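Local coordinates for spindle assembly checkpoint serine/threonine-protein kinase BUB1 (Saccharomyces cerevisiae, PDB 3ESL) that serves as a protein kinase of the spindle assembly checkpoint, delaying anaphase until chromosomes are bioriented, and is represented by its conserved all-helical N-terminal domain, at residues D28-F33 and I65-M70; M60-I65 and R196-S201; F102-N107 and L186-A191; E120-L125 and L132-L137. All blocks are in the same frame, centred on the assembly; numbering follows the deposited sequence. Where two conformers were deposited one is given.

Interaction 1 (D28-F33 and I65-M70)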
loop_
_atom_site.group_PDB
_atom_site.type_symbol
_atom_site.label_atom_id
_atom_site.label_comp_id
_atom_site.label_asym_id
_atom_site.label_seq_id
_atom_site.Cartn_x
_atom_site.Cartn_y
_atom_site.Cartn_z
ATOM N N ASP A 28 6.543 18.505 -5.813
ATOM C CA ASP A 28 6.335 17.047 -5.769
ATOM C C ASP A 28 7.178 16.424 -4.645
ATOM O O ASP A 28 8.150 15.717 -4.902
ATOM C CB ASP A 28 6.706 16.455 -7.143
ATOM C CG ASP A 28 6.236 15.001 -7.343
ATOM O OD1 ASP A 28 5.394 14.469 -6.591
ATOM O OD2 ASP A 28 6.752 14.387 -8.294
ATOM N N PRO A 29 6.778 16.660 -3.382
ATOM C CA PRO A 29 7.563 16.125 -2.263
ATOM C C PRO A 29 7.648 14.585 -2.305
ATOM O O PRO A 29 8.633 13.993 -1.830
ATOM C CB PRO A 29 6.786 16.607 -1.039
ATOM C CG PRO A 29 5.353 16.829 -1.558
ATOM C CD PRO A 29 5.575 17.384 -2.923
ATOM N N LEU A 30 6.644 13.934 -2.893
ATOM C CA LEU A 30 6.686 12.468 -3.013
ATOM C C LEU A 30 7.951 12.003 -3.756
ATOM O O LEU A 30 8.536 10.968 -3.413
ATOM C CB LEU A 30 5.437 11.950 -3.740
ATOM C CG LEU A 30 5.353 10.426 -3.908
ATOM C CD1 LEU A 30 5.449 9.720 -2.563
ATOM C CD2 LEU A 30 4.045 10.063 -4.606
ATOM N N ASP A 31 8.382 12.774 -4.749
ATOM C CA ASP A 31 9.556 12.407 -5.548
ATOM C C ASP A 31 10.823 12.293 -4.703
ATOM O O ASP A 31 11.626 11.401 -4.935
ATOM C CB ASP A 31 9.762 13.395 -6.693
ATOM C CG ASP A 31 10.783 12.911 -7.701
ATOM O OD1 ASP A 31 10.596 11.798 -8.241
ATOM O OD2 ASP A 31 11.771 13.652 -7.934
ATOM N N LEU A 32 10.971 13.162 -3.704
ATOM C CA LEU A 32 12.168 13.122 -2.848
ATOM C C LEU A 32 12.137 11.856 -1.982
ATOM O O LEU A 32 13.143 11.145 -1.881
ATOM C CB LEU A 32 12.297 14.402 -2.004
ATOM C CG LEU A 32 13.430 14.414 -0.956
ATOM C CD1 LEU A 32 14.805 14.196 -1.585
ATOM C CD2 LEU A 32 13.389 15.726 -0.144
ATOM N N PHE A 33 10.988 11.556 -1.374
ATOM C CA PHE A 33 10.825 10.278 -0.681
ATOM C C PHE A 33 11.120 9.087 -1.596
ATOM O O PHE A 33 11.797 8.135 -1.181
ATOM C CB PHE A 33 9.402 10.120 -0.107
ATOM C CG PHE A 33 9.163 10.883 1.160
ATOM C CD1 PHE A 33 9.774 10.491 2.358
ATOM C CD2 PHE A 33 8.299 11.982 1.166
ATOM C CE1 PHE A 33 9.517 11.193 3.542
ATOM C CE2 PHE A 33 8.032 12.686 2.338
ATOM C CZ PHE A 33 8.647 12.289 3.526
ATOM N N ILE A 65 3.001 8.957 6.095
ATOM C CA ILE A 65 2.467 9.929 7.063
ATOM C C ILE A 65 2.503 11.351 6.513
ATOM O O ILE A 65 1.531 12.099 6.644
ATOM C CB ILE A 65 3.218 9.822 8.421
ATOM C CG1 ILE A 65 2.876 8.492 9.105
ATOM C CG2 ILE A 65 2.912 11.032 9.341
ATOM C CD1 ILE A 65 1.399 8.311 9.436
ATOM N N TYR A 66 3.608 11.718 5.868
ATOM C CA TYR A 66 3.749 13.070 5.335
ATOM C C TYR A 66 2.774 13.357 4.187
ATOM O O TYR A 66 2.174 14.434 4.118
ATOM C CB TYR A 66 5.176 13.306 4.867
ATOM C CG TYR A 66 5.488 14.752 4.562
ATOM C CD1 TYR A 66 5.911 15.614 5.575
ATOM C CD2 TYR A 66 5.372 15.255 3.271
ATOM C CE1 TYR A 66 6.208 16.938 5.300
ATOM C CE2 TYR A 66 5.659 16.581 2.988
ATOM C CZ TYR A 66 6.080 17.414 4.006
ATOM O OH TYR A 66 6.377 18.734 3.725
ATOM N N ILE A 67 2.616 12.383 3.300
ATOM C CA ILE A 67 1.870 12.589 2.070
ATOM C C ILE A 67 0.353 12.310 2.242
ATOM O O ILE A 67 -0.465 12.857 1.490
ATOM C CB ILE A 67 2.488 11.742 0.913
ATOM C CG1 ILE A 67 3.979 12.090 0.693
ATOM C CG2 ILE A 67 1.643 11.848 -0.378
ATOM C CD1 ILE A 67 4.264 13.466 0.038
ATOM N N GLN A 68 -0.019 11.513 3.248
ATOM C CA GLN A 68 -1.401 10.983 3.367
ATOM C C GLN A 68 -2.537 12.016 3.409
ATOM O O GLN A 68 -3.636 11.742 2.918
ATOM C CB GLN A 68 -1.556 10.036 4.561
ATOM C CG GLN A 68 -1.386 10.714 5.938
ATOM C CD GLN A 68 -1.740 9.817 7.115
ATOM O OE1 GLN A 68 -1.506 10.177 8.279
ATOM N NE2 GLN A 68 -2.300 8.650 6.826
ATOM N N ASP A 69 -2.292 13.169 4.009
ATOM C CA ASP A 69 -3.378 14.147 4.161
ATOM C C ASP A 69 -3.412 15.168 3.019
ATOM O O ASP A 69 -4.322 16.008 2.959
ATOM C CB ASP A 69 -3.352 14.819 5.542
ATOM C CG ASP A 69 -3.846 13.895 6.666
ATOM O OD1 ASP A 69 -4.825 13.144 6.461
ATOM O OD2 ASP A 69 -3.261 13.938 7.766
ATOM N N MET A 70 -2.435 15.068 2.109
ATOM C CA MET A 70 -2.439 15.840 0.873
ATOM C C MET A 70 -3.405 15.169 -0.096
ATOM O O MET A 70 -3.075 14.131 -0.709
ATOM C CB MET A 70 -1.039 15.905 0.254
ATOM C CG MET A 70 -0.026 16.681 1.075
ATOM S SD MET A 70 1.581 16.680 0.268
ATOM C CE MET A 70 2.512 17.734 1.373
#
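A helical hairpin is closed here at its open end, where Pro29, Leu30 and Phe33 in the first turns of helix 29-47 meet Tyr66, Ile67 and Met70 in the last turn of helix 49-67 and the turn after it. Leu30 and Ile67 bring the two backbones closest, with their CA atoms 7.0 Å apart. Ile67 works as the central wedge: its CG2 is trans to the backbone N while CG1 lies beside that N (chi1 -57°), and from CG1 the CD1 methyl runs to 3.9 Å from Pro29 CG and 3.8 Å from Leu30 N. On one flank the pyrrolidine ring of Pro29 sits against Tyr66, CB to CE2 4.2 Å. A type I turn from Ile67 to Met70 folds the chain back, and the extended methionine side chain brings its CE to 4.2 Å from Pro29 CG. The Phe33 and Tyr66 rings lie obliquely, planes at 52°, and Tyr66 CD2 approaches the edge of Phe33 at CE2, 3.8 Å away. Leu23 and Phe79 add further apolar surface round the same residues. No hydrogen bond spans the two segments, and the carboxylate of Asp28 is turned to Tyr73 and Arg78 instead. The hairpin end is therefore held by the fit of largely buried hydrocarbon and aromatic groups, with polar bonding left to its margin.

Interaction 2 (M60-I65 and R196-S201); sequences MERCLI and RKFLTS
Helix 193-200 runs almost perpendicular to helix 49-67, the short axes crossing at -86° and 10.9 Å apart, and Glu61 and Phe198 come nearest in the backbone with 7.6 Å between their CA atoms. Phe198 carries the contact. Its chi1 of -176° sets CG trans to the backbone N and carries the ring across helix 60-65, between Glu61, Arg62 and Ile65. Ile65 CG1 sits over one face in a CH-pi contact, 4.1 Å from the ring centroid, while the CG2 branch of Ile65 touches Phe198 CE1 at 3.7 Å and Leu199 CD2 at 4.3 Å. At the ring edge, Arg62 CG lies 3.7 Å from Phe198 CE2 and Glu61 OE1 3.9 Å from Phe198 CD2; the other Glu61 oxygen, OE2, is bonded to Tyr86. With an alanine here, Ile65 would probably lose the ring it packs on, keeping the looser touch of Leu199 CD2. The last helix of this N-terminal domain construct is thus folded back over a TPR-like helical array, laid across the side of helix 49-67.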
loop_
_atom_site.group_PDB
_atom_site.type_symbol
_atom_site.label_atom_id
_atom_site.label_comp_id
_atom_site.label_asym_id
_atom_site.label_seq_id
_atom_site.Cartn_x
_atom_site.Cartn_y
_atom_site.Cartn_z
ATOM N N MET A 60 9.716 4.756 4.747
ATOM C CA MET A 60 8.439 4.477 4.082
ATOM C C MET A 60 7.305 4.992 4.977
ATOM O O MET A 60 6.345 5.592 4.497
ATOM C CB MET A 60 8.285 2.988 3.791
ATOM C CG MET A 60 9.212 2.506 2.690
ATOM S SD MET A 60 8.973 0.762 2.343
ATOM C CE MET A 60 7.415 0.832 1.495
ATOM N N GLU A 61 7.440 4.778 6.285
ATOM C CA GLU A 61 6.431 5.256 7.233
ATOM C C GLU A 61 6.357 6.784 7.216
ATOM O O GLU A 61 5.255 7.357 7.195
ATOM C CB GLU A 61 6.720 4.730 8.642
ATOM C CG GLU A 61 6.526 3.246 8.751
ATOM C CD GLU A 61 6.727 2.731 10.163
ATOM O OE1 GLU A 61 7.018 3.555 11.059
ATOM O OE2 GLU A 61 6.580 1.507 10.352
ATOM N N ARG A 62 7.516 7.439 7.223
ATOM C CA ARG A 62 7.575 8.902 7.117
ATOM C C ARG A 62 6.873 9.391 5.854
ATOM O O ARG A 62 6.088 10.347 5.897
ATOM C CB ARG A 62 9.026 9.397 7.135
ATOM C CG ARG A 62 9.640 9.445 8.519
ATOM C CD ARG A 62 11.129 9.770 8.430
ATOM N NE ARG A 62 11.379 11.204 8.299
ATOM C CZ ARG A 62 12.597 11.740 8.241
ATOM N NH1 ARG A 62 13.659 10.959 8.288
ATOM N NH2 ARG A 62 12.752 13.054 8.133
ATOM N N CYS A 63 7.154 8.722 4.737
ATOM C CA CYS A 63 6.537 9.075 3.452
ATOM C C CYS A 63 5.010 8.988 3.546
ATOM O O CYS A 63 4.291 9.936 3.204
ATOM C CB CYS A 63 7.045 8.131 2.368
ATOM S SG CYS A 63 6.219 8.392 0.788
ATOM N N LEU A 64 4.517 7.845 4.018
ATOM C CA LEU A 64 3.063 7.627 4.076
ATOM C C LEU A 64 2.384 8.683 4.951
ATOM O O LEU A 64 1.362 9.270 4.568
ATOM C CB LEU A 64 2.752 6.222 4.569
ATOM C CG LEU A 64 3.246 5.107 3.634
ATOM C CD1 LEU A 64 2.899 3.714 4.203
ATOM C CD2 LEU A 64 2.688 5.284 2.207
ATOM N N ILE A 65 3.001 8.957 6.095
ATOM C CA ILE A 65 2.467 9.929 7.063
ATOM C C ILE A 65 2.503 11.351 6.513
ATOM O O ILE A 65 1.531 12.099 6.644
ATOM C CB ILE A 65 3.218 9.822 8.421
ATOM C CG1 ILE A 65 2.876 8.492 9.105
ATOM C CG2 ILE A 65 2.912 11.032 9.341
ATOM C CD1 ILE A 65 1.399 8.311 9.436
ATOM N N ARG A 196 -0.357 4.527 14.074
ATOM C CA ARG A 196 -0.610 5.041 15.428
ATOM C C ARG A 196 0.691 5.132 16.240
ATOM O O ARG A 196 0.947 6.141 16.915
ATOM C CB ARG A 196 -1.659 4.184 16.127
ATOM C CG ARG A 196 -3.023 4.277 15.436
ATOM C CD ARG A 196 -4.125 3.625 16.251
ATOM N NE ARG A 196 -4.191 2.182 16.048
ATOM C CZ ARG A 196 -4.010 1.281 17.006
ATOM N NH1 ARG A 196 -3.744 1.663 18.253
ATOM N NH2 ARG A 196 -4.107 -0.010 16.714
ATOM N N LYS A 197 1.528 4.098 16.133
ATOM C CA LYS A 197 2.825 4.074 16.824
ATOM C C LYS A 197 3.741 5.203 16.348
ATOM O O LYS A 197 4.433 5.847 17.154
ATOM C CB LYS A 197 3.512 2.715 16.657
ATOM C CG LYS A 197 4.887 2.659 17.316
ATOM C CD LYS A 197 5.791 1.593 16.713
ATOM C CE LYS A 197 5.829 0.346 17.568
ATOM N NZ LYS A 197 7.131 -0.364 17.421
ATOM N N PHE A 198 3.745 5.445 15.037
ATOM C CA PHE A 198 4.529 6.547 14.475
ATOM C C PHE A 198 4.103 7.889 15.079
ATOM O O PHE A 198 4.941 8.693 15.503
ATOM C CB PHE A 198 4.391 6.587 12.953
ATOM C CG PHE A 198 5.240 7.643 12.300
ATOM C CD1 PHE A 198 4.821 8.975 12.258
ATOM C CD2 PHE A 198 6.468 7.305 11.737
ATOM C CE1 PHE A 198 5.610 9.952 11.661
ATOM C CE2 PHE A 198 7.259 8.272 11.138
ATOM C CZ PHE A 198 6.828 9.600 11.094
ATOM N N LEU A 199 2.793 8.111 15.135
ATOM C CA LEU A 199 2.251 9.387 15.595
ATOM C C LEU A 199 2.490 9.619 17.086
ATOM O O LEU A 199 2.752 10.749 17.510
ATOM C CB LEU A 199 0.759 9.489 15.243
ATOM C CG LEU A 199 0.447 9.591 13.742
ATOM C CD1 LEU A 199 -1.031 9.413 13.480
ATOM C CD2 LEU A 199 0.953 10.910 13.156
ATOM N N THR A 200 2.418 8.554 17.874
ATOM C CA THR A 200 2.553 8.672 19.323
ATOM C C THR A 200 4.018 8.736 19.756
ATOM O O THR A 200 4.335 9.270 20.827
ATOM C CB THR A 200 1.813 7.539 20.070
ATOM O OG1 THR A 200 2.275 6.253 19.620
ATOM C CG2 THR A 200 0.321 7.650 19.829
ATOM N N SER A 201 4.900 8.201 18.914
ATOM C CA SER A 201 6.340 8.195 19.176
ATOM C C SER A 201 6.998 9.509 18.766
ATOM O O SER A 201 6.419 10.332 18.048
ATOM C CB SER A 201 7.016 7.036 18.441
ATOM O OG SER A 201 6.610 5.790 18.974
#

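Interaction 3 (F102-N107 and L186-A191); sequences FKYMFN and LIYRTA
The rings of Tyr104 and Tyr188 run alongside each other in the same direction, Tyr188 CE1 3.8 Å from Tyr104 CD1, and Tyr188 OH meets the edge of the Tyr104 ring in its plane, 3.4 Å from CD1. Ala191 CB packs against Tyr104 CE1, 3.6 Å away. Farther out, Phe106 CZ reaches Leu186 CD1 at 4.4 Å. Asn107, its CG trans to the backbone N (chi1 -175°), lays its amide flat on one face of the Tyr188 ring, the planes 5° apart and Asn107 CG 3.6 Å from Tyr188 CG. A serine in place of Tyr188 would probably strip the Asn107 amide of its stacking partner and open a gap beside Tyr104. At the polar rim, Lys103 NZ gives a weak bond to Ile187 O at 3.2 Å and another hydrogen bond to Arg185 O. One water donates to both Lys103 O, at 2.7 Å, and Leu186 O, at 2.8 Å. Loop 186-191 is thus fastened to helix 95-108 by a stacked amide and apolar side chains, and at the edge by a lysine and a water that take up backbone carbonyls.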
loop_
_atom_site.group_PDB
_atom_site.type_symbol
_atom_site.label_atom_id
_atom_site.label_comp_id
_atom_site.label_asym_id
_atom_site.label_seq_id
_atom_site.Cartn_x
_atom_site.Cartn_y
_atom_site.Cartn_z
ATOM N N PHE A 102 -5.415 -1.535 4.298
ATOM C CA PHE A 102 -6.279 -1.324 3.135
ATOM C C PHE A 102 -7.568 -0.577 3.503
ATOM O O PHE A 102 -8.026 0.291 2.758
ATOM C CB PHE A 102 -6.641 -2.644 2.460
ATOM C CG PHE A 102 -5.562 -3.203 1.573
ATOM C CD1 PHE A 102 -5.275 -2.613 0.344
ATOM C CD2 PHE A 102 -4.890 -4.375 1.936
ATOM C CE1 PHE A 102 -4.284 -3.161 -0.500
ATOM C CE2 PHE A 102 -3.905 -4.926 1.121
ATOM C CZ PHE A 102 -3.602 -4.311 -0.111
ATOM N N LYS A 103 -8.152 -0.929 4.646
ATOM C CA LYS A 103 -9.361 -0.269 5.138
ATOM C C LYS A 103 -9.162 1.223 5.444
ATOM O O LYS A 103 -10.047 2.051 5.176
ATOM C CB LYS A 103 -9.882 -0.999 6.384
ATOM C CG LYS A 103 -10.481 -2.346 6.055
ATOM C CD LYS A 103 -10.726 -3.160 7.316
ATOM C CE LYS A 103 -11.643 -2.411 8.266
ATOM N NZ LYS A 103 -12.387 -3.332 9.184
ATOM N N TYR A 104 -8.003 1.552 6.003
ATOM C CA TYR A 104 -7.638 2.931 6.310
ATOM C C TYR A 104 -7.490 3.751 5.027
ATOM O O TYR A 104 -8.040 4.849 4.900
ATOM C CB TYR A 104 -6.334 2.921 7.094
ATOM C CG TYR A 104 -5.758 4.269 7.444
ATOM C CD1 TYR A 104 -6.188 4.960 8.582
ATOM C CD2 TYR A 104 -4.745 4.835 6.668
ATOM C CE1 TYR A 104 -5.632 6.191 8.926
ATOM C CE2 TYR A 104 -4.182 6.064 7.003
ATOM C CZ TYR A 104 -4.634 6.732 8.136
ATOM O OH TYR A 104 -4.084 7.947 8.483
ATOM N N MET A 105 -6.741 3.204 4.072
ATOM C CA MET A 105 -6.666 3.780 2.731
ATOM C C MET A 105 -8.064 4.002 2.116
ATOM O O MET A 105 -8.358 5.082 1.603
ATOM C CB MET A 105 -5.841 2.858 1.836
ATOM C CG MET A 105 -4.378 2.727 2.276
ATOM S SD MET A 105 -3.636 1.272 1.483
ATOM C CE MET A 105 -3.523 1.852 -0.200
ATOM N N PHE A 106 -8.917 2.984 2.182
ATOM C CA PHE A 106 -10.268 3.068 1.611
ATOM C C PHE A 106 -11.037 4.246 2.235
ATOM O O PHE A 106 -11.628 5.064 1.534
ATOM C CB PHE A 106 -11.023 1.752 1.808
ATOM C CG PHE A 106 -12.343 1.699 1.079
ATOM C CD1 PHE A 106 -12.397 1.355 -0.270
ATOM C CD2 PHE A 106 -13.528 2.000 1.743
ATOM C CE1 PHE A 106 -13.620 1.311 -0.955
ATOM C CE2 PHE A 106 -14.757 1.958 1.072
ATOM C CZ PHE A 106 -14.799 1.612 -0.282
ATOM N N ASN A 107 -10.968 4.339 3.561
ATOM C CA ASN A 107 -11.625 5.414 4.314
ATOM C C ASN A 107 -11.140 6.813 3.924
ATOM O O ASN A 107 -11.924 7.765 3.913
ATOM C CB ASN A 107 -11.415 5.207 5.812
ATOM C CG ASN A 107 -12.180 6.226 6.662
ATOM O OD1 ASN A 107 -11.584 7.079 7.326
ATOM N ND2 ASN A 107 -13.497 6.143 6.627
ATOM N N LEU A 186 -15.488 -3.718 5.467
ATOM C CA LEU A 186 -14.965 -2.413 5.046
ATOM C C LEU A 186 -15.209 -1.289 6.043
ATOM O O LEU A 186 -14.572 -0.243 5.955
ATOM C CB LEU A 186 -15.500 -2.012 3.658
ATOM C CG LEU A 186 -14.923 -2.767 2.455
ATOM C CD1 LEU A 186 -15.653 -2.424 1.150
ATOM C CD2 LEU A 186 -13.422 -2.522 2.312
ATOM N N ILE A 187 -16.128 -1.496 6.990
ATOM C CA ILE A 187 -16.450 -0.458 7.974
ATOM C C ILE A 187 -15.174 -0.049 8.691
ATOM O O ILE A 187 -14.505 -0.883 9.298
ATOM C CB ILE A 187 -17.504 -0.928 9.028
ATOM C CG1 ILE A 187 -18.853 -1.262 8.368
ATOM C CG2 ILE A 187 -17.674 0.115 10.128
ATOM C CD1 ILE A 187 -19.520 -0.105 7.637
ATOM N N TYR A 188 -14.844 1.235 8.595
ATOM C CA TYR A 188 -13.627 1.762 9.187
ATOM C C TYR A 188 -13.697 1.723 10.717
ATOM O O TYR A 188 -14.705 2.120 11.312
ATOM C CB TYR A 188 -13.388 3.200 8.724
ATOM C CG TYR A 188 -12.124 3.770 9.302
ATOM C CD1 TYR A 188 -10.878 3.261 8.931
ATOM C CD2 TYR A 188 -12.165 4.800 10.234
ATOM C CE1 TYR A 188 -9.707 3.768 9.465
ATOM C CE2 TYR A 188 -10.985 5.322 10.780
ATOM C CZ TYR A 188 -9.766 4.800 10.389
ATOM O OH TYR A 188 -8.598 5.307 10.922
ATOM N N ARG A 189 -12.620 1.257 11.338
ATOM C CA ARG A 189 -12.560 1.165 12.792
ATOM C C ARG A 189 -11.423 2.011 13.368
ATOM O O ARG A 189 -11.656 2.957 14.124
ATOM C CB ARG A 189 -12.430 -0.300 13.227
ATOM C CG ARG A 189 -13.664 -1.169 12.922
ATOM C CD ARG A 189 -14.769 -0.940 13.956
ATOM N NE ARG A 189 -14.222 -1.027 15.307
ATOM C CZ ARG A 189 -14.190 -2.136 16.038
ATOM N NH1 ARG A 189 -14.700 -3.268 15.560
ATOM N NH2 ARG A 189 -13.644 -2.110 17.248
ATOM N N THR A 190 -10.197 1.681 12.969
ATOM C CA THR A 190 -8.992 2.204 13.600
ATOM C C THR A 190 -7.855 2.267 12.565
ATOM O O THR A 190 -7.837 1.460 11.636
ATOM C CB THR A 190 -8.592 1.289 14.810
ATOM O OG1 THR A 190 -7.541 1.892 15.563
ATOM C CG2 THR A 190 -8.161 -0.121 14.364
ATOM N N ALA A 191 -6.945 3.238 12.693
ATOM C CA ALA A 191 -5.709 3.216 11.888
ATOM C C ALA A 191 -4.846 1.996 12.229
ATOM O O ALA A 191 -4.855 1.518 13.371
ATOM C CB ALA A 191 -4.913 4.489 12.073
HETATM O O HOH W 1 -12.718 1.849 5.564
#

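Interaction 4 (E120-L125 and L132-L137); sequences EFSKLL and LEAKVL
Leu125 can be followed from its root into the gap between helices 115-127 and 131-143, where Ala134 and Leu137 receive it. Its CB rests against Ala134 CB at 3.9 Å; a chi1 of -65° sets CG beside the backbone N, and beyond CG the CD1 methyl meets Leu137 CD2 at 3.8 Å and Glu133 CB at 4.2 Å. That same Leu137 methyl points down on the face of Phe121, 3.6 Å from the ring centroid in a CH-pi contact, but displaced toward the rim so that Phe121 CG is only 3.3 Å from it. Phe121 also stacks with Phe102. Ser122 donates its OG to Ala134 O at 2.8 Å, and the bond is short even though the hydroxyl lies 50° out of the carbonyl plane and not on a lone pair. The pairing of the small Ser122 and Ala134 lets their CA atoms approach to 4.4 Å, and the helix axes, 173° apart in direction, close to 8.2 Å. A tight antiparallel helix pair with small residues where the helices come closest is consistent with the TPR-like fold of this domain.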
loop_
_atom_site.group_PDB
_atom_site.type_symbol
_atom_site.label_atom_id
_atom_site.label_comp_id
_atom_site.label_asym_id
_atom_site.label_seq_id
_atom_site.Cartn_x
_atom_site.Cartn_y
_atom_site.Cartn_z
ATOM N N GLU A 120 -5.017 -5.705 -5.430
ATOM C CA GLU A 120 -4.203 -6.100 -4.285
ATOM C C GLU A 120 -5.028 -6.419 -3.035
ATOM O O GLU A 120 -4.742 -7.400 -2.344
ATOM C CB GLU A 120 -3.140 -5.031 -3.998
ATOM C CG GLU A 120 -2.095 -4.903 -5.124
ATOM C CD GLU A 120 -1.190 -6.129 -5.261
ATOM O OE1 GLU A 120 -0.896 -6.799 -4.247
ATOM O OE2 GLU A 120 -0.763 -6.418 -6.401
ATOM N N PHE A 121 -6.037 -5.596 -2.757
ATOM C CA PHE A 121 -6.908 -5.797 -1.607
ATOM C C PHE A 121 -7.668 -7.121 -1.808
ATOM O O PHE A 121 -7.743 -7.958 -0.901
ATOM C CB PHE A 121 -7.855 -4.601 -1.481
ATOM C CG PHE A 121 -8.580 -4.495 -0.145
ATOM C CD1 PHE A 121 -8.462 -5.481 0.835
ATOM C CD2 PHE A 121 -9.411 -3.405 0.095
ATOM C CE1 PHE A 121 -9.152 -5.368 2.055
ATOM C CE2 PHE A 121 -10.117 -3.294 1.301
ATOM C CZ PHE A 121 -9.981 -4.267 2.277
ATOM N N SER A 122 -8.175 -7.332 -3.018
ATOM C CA SER A 122 -8.857 -8.596 -3.336
ATOM C C SER A 122 -7.932 -9.796 -3.134
ATOM O O SER A 122 -8.362 -10.827 -2.583
ATOM C CB SER A 122 -9.417 -8.582 -4.762
ATOM O OG SER A 122 -9.991 -9.848 -5.083
ATOM N N LYS A 123 -6.679 -9.675 -3.585
ATOM C CA LYS A 123 -5.685 -10.740 -3.416
ATOM C C LYS A 123 -5.496 -11.065 -1.932
ATOM O O LYS A 123 -5.432 -12.239 -1.555
ATOM C CB LYS A 123 -4.352 -10.371 -4.071
ATOM C CG LYS A 123 -3.286 -11.473 -4.002
ATOM C CD LYS A 123 -1.945 -11.025 -4.611
ATOM C CE LYS A 123 -1.129 -10.147 -3.653
ATOM N NZ LYS A 123 -0.572 -10.907 -2.484
ATOM N N LEU A 124 -5.427 -10.033 -1.086
ATOM C CA LEU A 124 -5.290 -10.272 0.357
ATOM C C LEU A 124 -6.466 -11.108 0.881
ATOM O O LEU A 124 -6.260 -12.101 1.599
ATOM C CB LEU A 124 -5.173 -8.941 1.127
ATOM C CG LEU A 124 -5.028 -9.077 2.647
ATOM C CD1 LEU A 124 -3.620 -9.457 3.032
ATOM C CD2 LEU A 124 -5.445 -7.787 3.347
ATOM N N LEU A 125 -7.685 -10.705 0.528
ATOM C CA LEU A 125 -8.882 -11.392 0.988
ATOM C C LEU A 125 -8.931 -12.799 0.404
ATOM O O LEU A 125 -9.303 -13.738 1.105
ATOM C CB LEU A 125 -10.143 -10.630 0.603
ATOM C CG LEU A 125 -10.341 -9.253 1.241
ATOM C CD1 LEU A 125 -11.691 -8.677 0.840
ATOM C CD2 LEU A 125 -10.198 -9.339 2.768
ATOM N N LEU A 132 -15.612 -14.956 -1.618
ATOM C CA LEU A 132 -16.667 -14.203 -2.285
ATOM C C LEU A 132 -16.593 -12.696 -1.994
ATOM O O LEU A 132 -16.975 -11.877 -2.832
ATOM C CB LEU A 132 -18.054 -14.803 -1.999
ATOM C CG LEU A 132 -18.197 -16.276 -2.440
ATOM C CD1 LEU A 132 -19.519 -16.879 -1.990
ATOM C CD2 LEU A 132 -17.986 -16.466 -3.947
ATOM N N GLU A 133 -16.059 -12.342 -0.827
ATOM C CA GLU A 133 -15.776 -10.936 -0.520
ATOM C C GLU A 133 -14.728 -10.383 -1.487
ATOM O O GLU A 133 -14.843 -9.234 -1.942
ATOM C CB GLU A 133 -15.301 -10.769 0.924
ATOM C CG GLU A 133 -16.382 -11.047 1.972
ATOM C CD GLU A 133 -16.401 -12.494 2.462
ATOM O OE1 GLU A 133 -15.932 -13.407 1.746
ATOM O OE2 GLU A 133 -16.897 -12.718 3.588
ATOM N N ALA A 134 -13.717 -11.199 -1.792
ATOM C CA ALA A 134 -12.660 -10.812 -2.733
ATOM C C ALA A 134 -13.216 -10.524 -4.128
ATOM O O ALA A 134 -12.762 -9.596 -4.803
ATOM C CB ALA A 134 -11.570 -11.868 -2.791
ATOM N N LYS A 135 -14.212 -11.304 -4.558
ATOM C CA LYS A 135 -14.851 -11.080 -5.858
ATOM C C LYS A 135 -15.624 -9.769 -5.839
ATOM O O LYS A 135 -15.502 -8.964 -6.759
ATOM C CB LYS A 135 -15.777 -12.260 -6.227
ATOM C CG LYS A 135 -16.644 -12.028 -7.454
ATOM C CD LYS A 135 -17.372 -13.305 -7.857
ATOM C CE LYS A 135 -18.262 -13.077 -9.066
ATOM N NZ LYS A 135 -18.442 -14.343 -9.824
ATOM N N VAL A 136 -16.382 -9.536 -4.770
ATOM C CA VAL A 136 -17.205 -8.335 -4.656
ATOM C C VAL A 136 -16.321 -7.079 -4.676
ATOM O O VAL A 136 -16.694 -6.051 -5.248
ATOM C CB VAL A 136 -18.089 -8.363 -3.396
ATOM C CG1 VAL A 136 -18.868 -7.058 -3.243
ATOM C CG2 VAL A 136 -19.064 -9.538 -3.462
ATOM N N LEU A 137 -15.147 -7.186 -4.064
ATOM C CA LEU A 137 -14.207 -6.070 -4.048
ATOM C C LEU A 137 -13.745 -5.693 -5.461
ATOM O O LEU A 137 -13.647 -4.507 -5.789
ATOM C CB LEU A 137 -13.027 -6.407 -3.157
ATOM C CG LEU A 137 -12.105 -5.287 -2.709
ATOM C CD1 LEU A 137 -12.893 -4.087 -2.172
ATOM C CD2 LEU A 137 -11.183 -5.883 -1.666
#

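From the N terminus, interaction 1 closes first, joining the start of helix 29-47 to the end of helix 49-67 over 31 residues, nearly all helical. Interaction 2 opens at 60-65, before 65-70 has closed that loop, and ends far beyond it at 196-201, so the two cross, their segments sharing Ile65. The long loop of interaction 2 takes in that of interaction 3, between 102-107 and 186-191, which in turn encloses the local hairpin of interaction 4. Interactions 1 and 4 lie on opposite sides of the chain's centre, their centres about 28 Å apart. Interaction 3 bridges them, touching 4 through Phe102, Leu186 and Phe121, and the C-terminal arm ties the helical array lengthwise.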